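Local coordinates for protein putative NADP oxidoreductase BF3122 (Bacteroides fragilis, PDB 3D1L) that is of unknown function but is probably an oxidoreductase that binds NADP through an N-terminal Rossmann-type domain, at residues H218-P222 with K223-T227; L201-D204 with V205-L209; R48-A51 with Q52-A56. All blocks are in the same frame, centred on the assembly; numbering follows the deposited sequence. Where two conformers were deposited one is given.

In the fold
All three interactions are local, joining residues a few positions apart at the ends of helices, and in each both buried and more open residues take part. Interactions 1 and 2 sit towards opposite ends of helix 207-219 in the C-terminal part of the chain, their nearest atoms about 9 Å apart, and both touch the second subunit. Interaction 2 leads into that helix mainly by apolar packing on a 3-10 turn; interaction 1, beyond its far end, is richer in polar partners across the dimer interface. Interaction 3, about 42 Å from interaction 1 between centres, ends helix 44-53 in the Rossmann-type domain, where Leu50 and Val54 face the interior and no other chain touches it.

Interaction 1. Residues H218-P222 with K223-T227; sequences HELEP and KTAQT. With MPR (2-mercapto-propion aldehyde), chain C.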
loop_
_atom_site.group_PDB
_atom_site.type_symbol
_atom_site.label_atom_id
_atom_site.label_comp_id
_atom_site.label_asym_id
_atom_site.label_seq_id
_atom_site.Cartn_x
_atom_site.Cartn_y
_atom_site.Cartn_z
ATOM N N HIS B 218 -13.117 5.433 -1.206
ATOM C CA HIS B 218 -13.682 6.656 -1.785
ATOM C C HIS B 218 -15.202 6.500 -1.941
ATOM O O HIS B 218 -15.954 7.442 -1.723
ATOM C CB HIS B 218 -13.054 6.949 -3.144
ATOM C CG HIS B 218 -11.664 7.499 -3.066
ATOM N ND1 HIS B 218 -11.356 8.788 -3.437
ATOM C CD2 HIS B 218 -10.498 6.933 -2.673
ATOM C CE1 HIS B 218 -10.060 8.996 -3.281
ATOM N NE2 HIS B 218 -9.514 7.884 -2.815
ATOM N N GLU B 219 -15.629 5.297 -2.319
ATOM C CA GLU B 219 -17.042 4.993 -2.548
ATOM C C GLU B 219 -17.734 4.518 -1.268
ATOM O O GLU B 219 -18.794 5.017 -0.909
ATOM C CB GLU B 219 -17.188 3.943 -3.661
ATOM C CG GLU B 219 -16.960 4.472 -5.085
ATOM C CD GLU B 219 -15.517 4.889 -5.367
ATOM O OE1 GLU B 219 -14.582 4.244 -4.825
ATOM O OE2 GLU B 219 -15.321 5.866 -6.133
ATOM N N LEU B 220 -17.112 3.566 -0.576
ATOM C CA LEU B 220 -17.729 2.898 0.579
ATOM C C LEU B 220 -17.101 3.363 1.872
ATOM O O LEU B 220 -15.898 3.677 1.916
ATOM C CB LEU B 220 -17.586 1.362 0.476
ATOM C CG LEU B 220 -17.853 0.639 -0.845
ATOM C CD1 LEU B 220 -17.439 -0.829 -0.756
ATOM C CD2 LEU B 220 -19.326 0.759 -1.272
ATOM N N GLU B 221 -17.905 3.412 2.929
ATOM C CA GLU B 221 -17.353 3.498 4.280
ATOM C C GLU B 221 -16.430 2.278 4.504
ATOM O O GLU B 221 -16.751 1.178 4.041
ATOM C CB GLU B 221 -18.496 3.517 5.302
ATOM C CG GLU B 221 -19.212 4.878 5.435
ATOM C CD GLU B 221 -20.227 4.901 6.571
ATOM O OE1 GLU B 221 -20.104 4.089 7.513
ATOM O OE2 GLU B 221 -21.163 5.728 6.537
ATOM N N PRO B 222 -15.269 2.467 5.180
ATOM C CA PRO B 222 -14.375 1.328 5.459
ATOM C C PRO B 222 -15.077 0.115 6.056
ATOM O O PRO B 222 -14.785 -1.025 5.655
ATOM C CB PRO B 222 -13.366 1.911 6.454
ATOM C CG PRO B 222 -13.275 3.339 6.052
ATOM C CD PRO B 222 -14.703 3.730 5.699
ATOM N N LYS B 223 -16.012 0.350 6.985
ATOM C CA LYS B 223 -16.783 -0.731 7.595
ATOM C C LYS B 223 -17.552 -1.570 6.581
ATOM O O LYS B 223 -17.703 -2.787 6.755
ATOM C CB LYS B 223 -17.757 -0.185 8.641
ATOM C CG LYS B 223 -17.367 -0.599 10.058
ATOM C CD LYS B 223 -18.347 -0.092 11.151
ATOM C CE LYS B 223 -17.621 -0.070 12.528
ATOM N NZ LYS B 223 -16.092 0.092 12.367
ATOM N N THR B 224 -18.070 -0.905 5.549
ATOM C CA THR B 224 -18.832 -1.563 4.479
ATOM C C THR B 224 -17.888 -2.275 3.486
ATOM O O THR B 224 -18.244 -3.302 2.898
ATOM C CB THR B 224 -19.752 -0.536 3.766
ATOM O OG1 THR B 224 -20.580 0.096 4.746
ATOM C CG2 THR B 224 -20.669 -1.209 2.730
ATOM N N ALA B 225 -16.682 -1.732 3.348
ATOM C CA ALA B 225 -15.679 -2.200 2.399
ATOM C C ALA B 225 -14.943 -3.450 2.877
ATOM O O ALA B 225 -14.405 -4.199 2.068
ATOM C CB ALA B 225 -14.658 -1.058 2.129
ATOM N N GLN B 226 -14.901 -3.658 4.193
ATOM C CA GLN B 226 -14.200 -4.793 4.806
ATOM C C GLN B 226 -14.584 -6.128 4.165
ATOM O O GLN B 226 -15.775 -6.466 4.065
ATOM C CB GLN B 226 -14.498 -4.831 6.307
ATOM C CG GLN B 226 -13.616 -5.778 7.110
ATOM C CD GLN B 226 -12.161 -5.326 7.145
ATOM O OE1 GLN B 226 -11.861 -4.223 7.594
ATOM N NE2 GLN B 226 -11.263 -6.165 6.651
ATOM N N THR B 227 -13.571 -6.856 3.694
ATOM C CA THR B 227 -13.735 -8.215 3.175
ATOM C C THR B 227 -12.801 -9.158 3.956
ATOM O O THR B 227 -12.078 -8.714 4.872
ATOM C CB THR B 227 -13.472 -8.303 1.632
ATOM O OG1 THR B 227 -12.170 -7.794 1.317
ATOM C CG2 THR B 227 -14.513 -7.515 0.840
HETATM C C1 MPR C . -9.746 -10.604 0.179
HETATM O O MPR C . -10.832 -10.782 0.755
HETATM C C2 MPR C . -9.386 -9.348 -0.524
HETATM C C3 MPR C . -7.993 -9.379 -1.144
HETATM S S3 MPR C . -7.537 -7.804 -1.905
#
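Leu220 reaches Ala225 because its chi1 of -44° sets CG anti to the carbonyl carbon and beside the backbone N, and an extended chi2 then carries CD1 over the last turn of the short helix 222-225. CD1 lies 3.9 Å from Ala225 CA. The small methyl of Ala225 suits this close approach; Leu220 CD1 is 4.0 Å from Ala225 CB. Beside them, Thr224 OG1 lies 4.0 Å from Glu221 CB.

The turn is fastened mainly by backbone. Glu221 occupies the N-cap position, and its carbonyl O accepts Ala225 N at 3.0 Å, together with a weak bond from Thr224 N. Pro222 follows as the first helical residue, a good place for a ring that fixes phi and has no N-H to offer. Its carbonyl O takes a weak bond from Gln226 N at 3.0 Å, and a hydrogen bond from Asn186 ND2 of the second subunit, while its ring packs on Tyr189 of that subunit.

After the helix, Gln226 NE2 meets Thr227 O at 3.2 Å, in the carbonyl plane and close to the plane of its own amide. NE2 also bonds to Asn183 O, and OE1 to Asn186 ND2, both of the second subunit; together these bonds fix the rotation of the amide. Lys223 pairs with Glu194 of the same neighbour. Thr227 points OG1 between its backbone N and carbonyl carbon, giving a weak hydrogen bond from OG1 to O of 2-mercapto-propion aldehyde at 3.3 Å. A short helical turn, with Glu221 at its N-cap position and Pro222 in its first turn, thus lies at the dimer interface and leads to Thr227 of a ligand pocket.

Interaction 2. Residues L201-D204 with V205-L209; sequences LPFD and VMLPL
Phe203 and Met206 meet first through the backbone: Met206 N donates to Phe203 O at 2.9 Å with an N-H...O angle of 155°. One residue on, Leu207 N reaches Asp204 O at 3.2 Å. Both bonds span three residues, the spacing of a 3-10 turn, and Leu209 N continues the pattern with a weak bond to Met206 O. Pro208 has no N-H to give, so only its CD comes near Asp204 O; a proline is tolerated here because it lies in the opening stretch of helix 207-219.

Apolar contacts gather round the Phe203 ring. With CG anti to the backbone N (chi1 161°), the ring leans along the turn, and its two CE atoms take different neighbours: CE1 lies 4.0 Å from Met206 CB, and CE2 lies 3.8 Å from Leu207 CD2. Phe203 and Leu207 cross at about a right angle. The ring also packs on Tyr189 and Ala193 of helix 168-198, while Met206, present as selenomethionine, bends at chi2 and chi3 and touches Leu196 of that helix and Thr181 of the second subunit. Away from the ring, Val205 CG1 comes within 4.4 Å of Pro202 CG.

Mixed contacts complete the turn. Val205 presses its other methyl, CG2, against Pro202 O at 3.3 Å; the branching of valine lets it make both contacts at once. Asp204 and Leu207 run side by side in the same direction, Asp204 OD1 3.9 Å from Leu207 CD1, with Arg162 of the second subunit packed on Asp204. Farther along, Leu209 touches bound 2-mercapto-propion aldehyde. A 3-10 turn here winds into the alpha helix 207-219, beside the second subunit.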
loop_
_atom_site.group_PDB
_atom_site.type_symbol
_atom_site.label_atom_id
_atom_site.label_comp_id
_atom_site.label_asym_id
_atom_site.label_seq_id
_atom_site.Cartn_x
_atom_site.Cartn_y
_atom_site.Cartn_z
ATOM N N LEU B 201 9.173 -14.293 -3.492
ATOM C CA LEU B 201 8.206 -13.603 -4.332
ATOM C C LEU B 201 8.362 -12.113 -4.086
ATOM O O LEU B 201 8.624 -11.701 -2.944
ATOM C CB LEU B 201 6.782 -14.067 -4.023
ATOM C CG LEU B 201 6.384 -15.463 -4.511
ATOM C CD1 LEU B 201 5.058 -15.885 -3.895
ATOM C CD2 LEU B 201 6.326 -15.530 -6.031
ATOM N N PRO B 202 8.248 -11.306 -5.162
ATOM C CA PRO B 202 8.412 -9.863 -5.012
ATOM C C PRO B 202 7.162 -9.193 -4.407
ATOM O O PRO B 202 6.029 -9.656 -4.613
ATOM C CB PRO B 202 8.666 -9.380 -6.435
ATOM C CG PRO B 202 8.061 -10.418 -7.322
ATOM C CD PRO B 202 7.968 -11.702 -6.556
ATOM N N PHE B 203 7.391 -8.106 -3.674
ATOM C CA PHE B 203 6.314 -7.361 -3.048
ATOM C C PHE B 203 5.330 -6.829 -4.084
ATOM O O PHE B 203 4.136 -6.752 -3.825
ATOM C CB PHE B 203 6.877 -6.211 -2.210
ATOM C CG PHE B 203 5.861 -5.150 -1.900
ATOM C CD1 PHE B 203 4.842 -5.397 -0.959
ATOM C CD2 PHE B 203 5.883 -3.923 -2.587
ATOM C CE1 PHE B 203 3.875 -4.423 -0.699
ATOM C CE2 PHE B 203 4.917 -2.927 -2.321
ATOM C CZ PHE B 203 3.912 -3.184 -1.385
ATOM N N ASP B 204 5.853 -6.495 -5.255
ATOM C CA ASP B 204 5.118 -5.834 -6.335
ATOM C C ASP B 204 3.806 -6.491 -6.755
ATOM O O ASP B 204 2.933 -5.811 -7.299
ATOM C CB ASP B 204 6.034 -5.703 -7.558
ATOM C CG ASP B 204 7.324 -4.965 -7.237
ATOM O OD1 ASP B 204 7.290 -3.706 -7.150
ATOM O OD2 ASP B 204 8.370 -5.645 -7.061
ATOM N N VAL B 205 3.672 -7.800 -6.519
ATOM C CA VAL B 205 2.444 -8.537 -6.865
ATOM C C VAL B 205 1.233 -8.053 -6.047
ATOM O O VAL B 205 0.084 -8.398 -6.342
ATOM C CB VAL B 205 2.594 -10.100 -6.699
ATOM C CG1 VAL B 205 3.649 -10.652 -7.629
ATOM C CG2 VAL B 205 2.876 -10.517 -5.229
HETATM N N MSE B 206 1.517 -7.259 -5.019
HETATM C CA MSE B 206 0.506 -6.765 -4.102
HETATM C C MSE B 206 -0.096 -5.447 -4.576
HETATM O O MSE B 206 -1.194 -5.094 -4.167
HETATM C CB MSE B 206 1.111 -6.590 -2.701
HETATM C CG MSE B 206 1.386 -7.885 -1.936
HETATM SE SE MSE B 206 -0.186 -8.950 -1.452
HETATM C CE MSE B 206 0.170 -10.416 -2.629
ATOM N N LEU B 207 0.616 -4.731 -5.442
ATOM C CA LEU B 207 0.235 -3.374 -5.843
ATOM C C LEU B 207 -1.196 -3.206 -6.375
ATOM O O LEU B 207 -1.900 -2.308 -5.912
ATOM C CB LEU B 207 1.279 -2.726 -6.785
ATOM C CG LEU B 207 2.680 -2.487 -6.191
ATOM C CD1 LEU B 207 3.692 -2.083 -7.294
ATOM C CD2 LEU B 207 2.679 -1.483 -5.027
ATOM N N PRO B 208 -1.629 -4.047 -7.342
ATOM C CA PRO B 208 -3.039 -4.054 -7.771
ATOM C C PRO B 208 -4.043 -4.112 -6.615
ATOM O O PRO B 208 -5.055 -3.398 -6.646
ATOM C CB PRO B 208 -3.158 -5.360 -8.587
ATOM C CG PRO B 208 -1.821 -5.590 -9.140
ATOM C CD PRO B 208 -0.822 -5.005 -8.127
ATOM N N LEU B 209 -3.767 -4.963 -5.622
ATOM C CA LEU B 209 -4.655 -5.141 -4.469
ATOM C C LEU B 209 -4.604 -3.945 -3.519
ATOM O O LEU B 209 -5.618 -3.542 -2.946
ATOM C CB LEU B 209 -4.319 -6.452 -3.735
ATOM C CG LEU B 209 -4.347 -7.736 -4.595
ATOM C CD1 LEU B 209 -3.948 -8.955 -3.781
ATOM C CD2 LEU B 209 -5.710 -7.949 -5.189
#

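Interaction 3. Residues R48-A51 with Q52-A56; sequences RELA and QKVEA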
loop_
_atom_site.group_PDB
_atom_site.type_symbol
_atom_site.label_atom_id
_atom_site.label_comp_id
_atom_site.label_asym_id
_atom_site.label_seq_id
_atom_site.Cartn_x
_atom_site.Cartn_y
_atom_site.Cartn_z
ATOM N N ARG B 48 22.931 19.948 3.650
ATOM C CA ARG B 48 23.435 20.213 2.299
ATOM C C ARG B 48 22.505 19.696 1.208
ATOM O O ARG B 48 22.186 20.415 0.272
ATOM C CB ARG B 48 24.834 19.611 2.113
ATOM C CG ARG B 48 25.461 19.891 0.729
ATOM C CD ARG B 48 26.667 19.001 0.411
ATOM N NE ARG B 48 26.512 17.633 0.900
ATOM C CZ ARG B 48 27.327 17.049 1.776
ATOM N NH1 ARG B 48 28.385 17.699 2.259
ATOM N NH2 ARG B 48 27.095 15.801 2.164
ATOM N N GLU B 49 22.080 18.445 1.325
ATOM C CA GLU B 49 21.167 17.840 0.354
ATOM C C GLU B 49 19.980 18.738 0.137
ATOM O O GLU B 49 19.644 19.070 -1.000
ATOM C CB GLU B 49 20.700 16.448 0.808
ATOM C CG GLU B 49 21.678 15.354 0.466
ATOM C CD GLU B 49 21.243 13.971 0.976
ATOM O OE1 GLU B 49 22.058 13.022 0.791
ATOM O OE2 GLU B 49 20.111 13.823 1.534
ATOM N N LEU B 50 19.354 19.158 1.225
ATOM C CA LEU B 50 18.184 20.021 1.072
ATOM C C LEU B 50 18.520 21.417 0.519
ATOM O O LEU B 50 17.800 21.940 -0.315
ATOM C CB LEU B 50 17.348 20.116 2.368
ATOM C CG LEU B 50 16.090 21.002 2.230
ATOM C CD1 LEU B 50 15.229 20.628 0.973
ATOM C CD2 LEU B 50 15.265 20.932 3.506
ATOM N N ALA B 51 19.600 22.024 0.997
ATOM C CA ALA B 51 19.962 23.383 0.555
ATOM C C ALA B 51 20.240 23.475 -0.932
ATOM O O ALA B 51 19.920 24.476 -1.584
ATOM C CB ALA B 51 21.152 23.896 1.349
ATOM N N GLN B 52 20.847 22.435 -1.482
ATOM C CA GLN B 52 21.130 22.401 -2.919
ATOM C C GLN B 52 19.871 22.336 -3.750
ATOM O O GLN B 52 19.857 22.814 -4.890
ATOM C CB GLN B 52 21.897 21.159 -3.267
ATOM C CG GLN B 52 23.324 21.203 -2.957
ATOM C CD GLN B 52 23.963 19.903 -3.362
ATOM O OE1 GLN B 52 24.676 19.284 -2.573
ATOM N NE2 GLN B 52 23.669 19.453 -4.596
ATOM N N LYS B 53 18.831 21.695 -3.208
ATOM C CA LYS B 53 17.589 21.531 -3.946
ATOM C C LYS B 53 16.831 22.856 -4.076
ATOM O O LYS B 53 16.086 23.056 -5.031
ATOM C CB LYS B 53 16.707 20.462 -3.291
ATOM C CG LYS B 53 17.244 19.031 -3.461
ATOM C CD LYS B 53 16.610 18.080 -2.446
ATOM C CE LYS B 53 17.208 16.665 -2.509
ATOM N NZ LYS B 53 16.531 15.806 -1.464
ATOM N N VAL B 54 17.035 23.761 -3.127
ATOM C CA VAL B 54 16.195 24.946 -3.017
ATOM C C VAL B 54 17.056 26.185 -3.036
ATOM O O VAL B 54 16.625 27.273 -2.589
ATOM C CB VAL B 54 15.324 24.937 -1.732
ATOM C CG1 VAL B 54 14.328 23.752 -1.755
ATOM C CG2 VAL B 54 16.201 24.890 -0.478
ATOM N N GLU B 55 18.272 25.995 -3.555
ATOM C CA GLU B 55 19.278 27.041 -3.726
ATOM C C GLU B 55 19.493 27.898 -2.497
ATOM O O GLU B 55 19.471 29.116 -2.601
ATOM C CB GLU B 55 18.941 27.920 -4.957
ATOM C CG GLU B 55 18.996 27.126 -6.253
ATOM C CD GLU B 55 18.583 27.924 -7.453
ATOM O OE1 GLU B 55 17.357 28.048 -7.712
ATOM O OE2 GLU B 55 19.493 28.402 -8.164
ATOM N N ALA B 56 19.733 27.256 -1.354
ATOM C CA ALA B 56 19.840 27.925 -0.041
ATOM C C ALA B 56 21.208 27.743 0.557
ATOM O O ALA B 56 21.903 26.798 0.196
ATOM C CB ALA B 56 18.809 27.319 0.936
#
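Between Arg48 and Ala56 the backbone passes from alpha helix, with Gln52 N bonded to Arg48 O at 3.0 Å, to a closing turn in which Ala56 N reaches Ala51 O at 2.8 Å, almost straight (174°). Glu55 adopts left-handed backbone angles to make that turn, and its OE1 bonds to Tyr30. The bond from Ala56 is the 6→1 bond seen in a Schellman motif, but Glu55 N is 3.8 Å from Gln52 O, so the ending is only Schellman-like. Ala51 CB and Ala56 CB touch across the turn at 4.2 Å, small methyls suiting its tight closure.

This is the helix-to-strand junction of a beta-alpha-beta unit, strand 35-40, helix 44-53 and strand 57-59, in the Rossmann-type domain. Leu50, its CG anti to the backbone N (chi1 -179°), sets CD1 4.2 Å from Val54 CG1; both residues pack on helix 20-31 and strand 35-40.

The longer polar side chains offer their aliphatic parts. Lys53 stretches past Glu49 O, CG at 3.4 Å. Gln52 runs alongside Arg48, its OE1 3.4 Å from Arg48 CG and at the guanidinium edge, near its plane; guanidinium and amide planes are 57° apart.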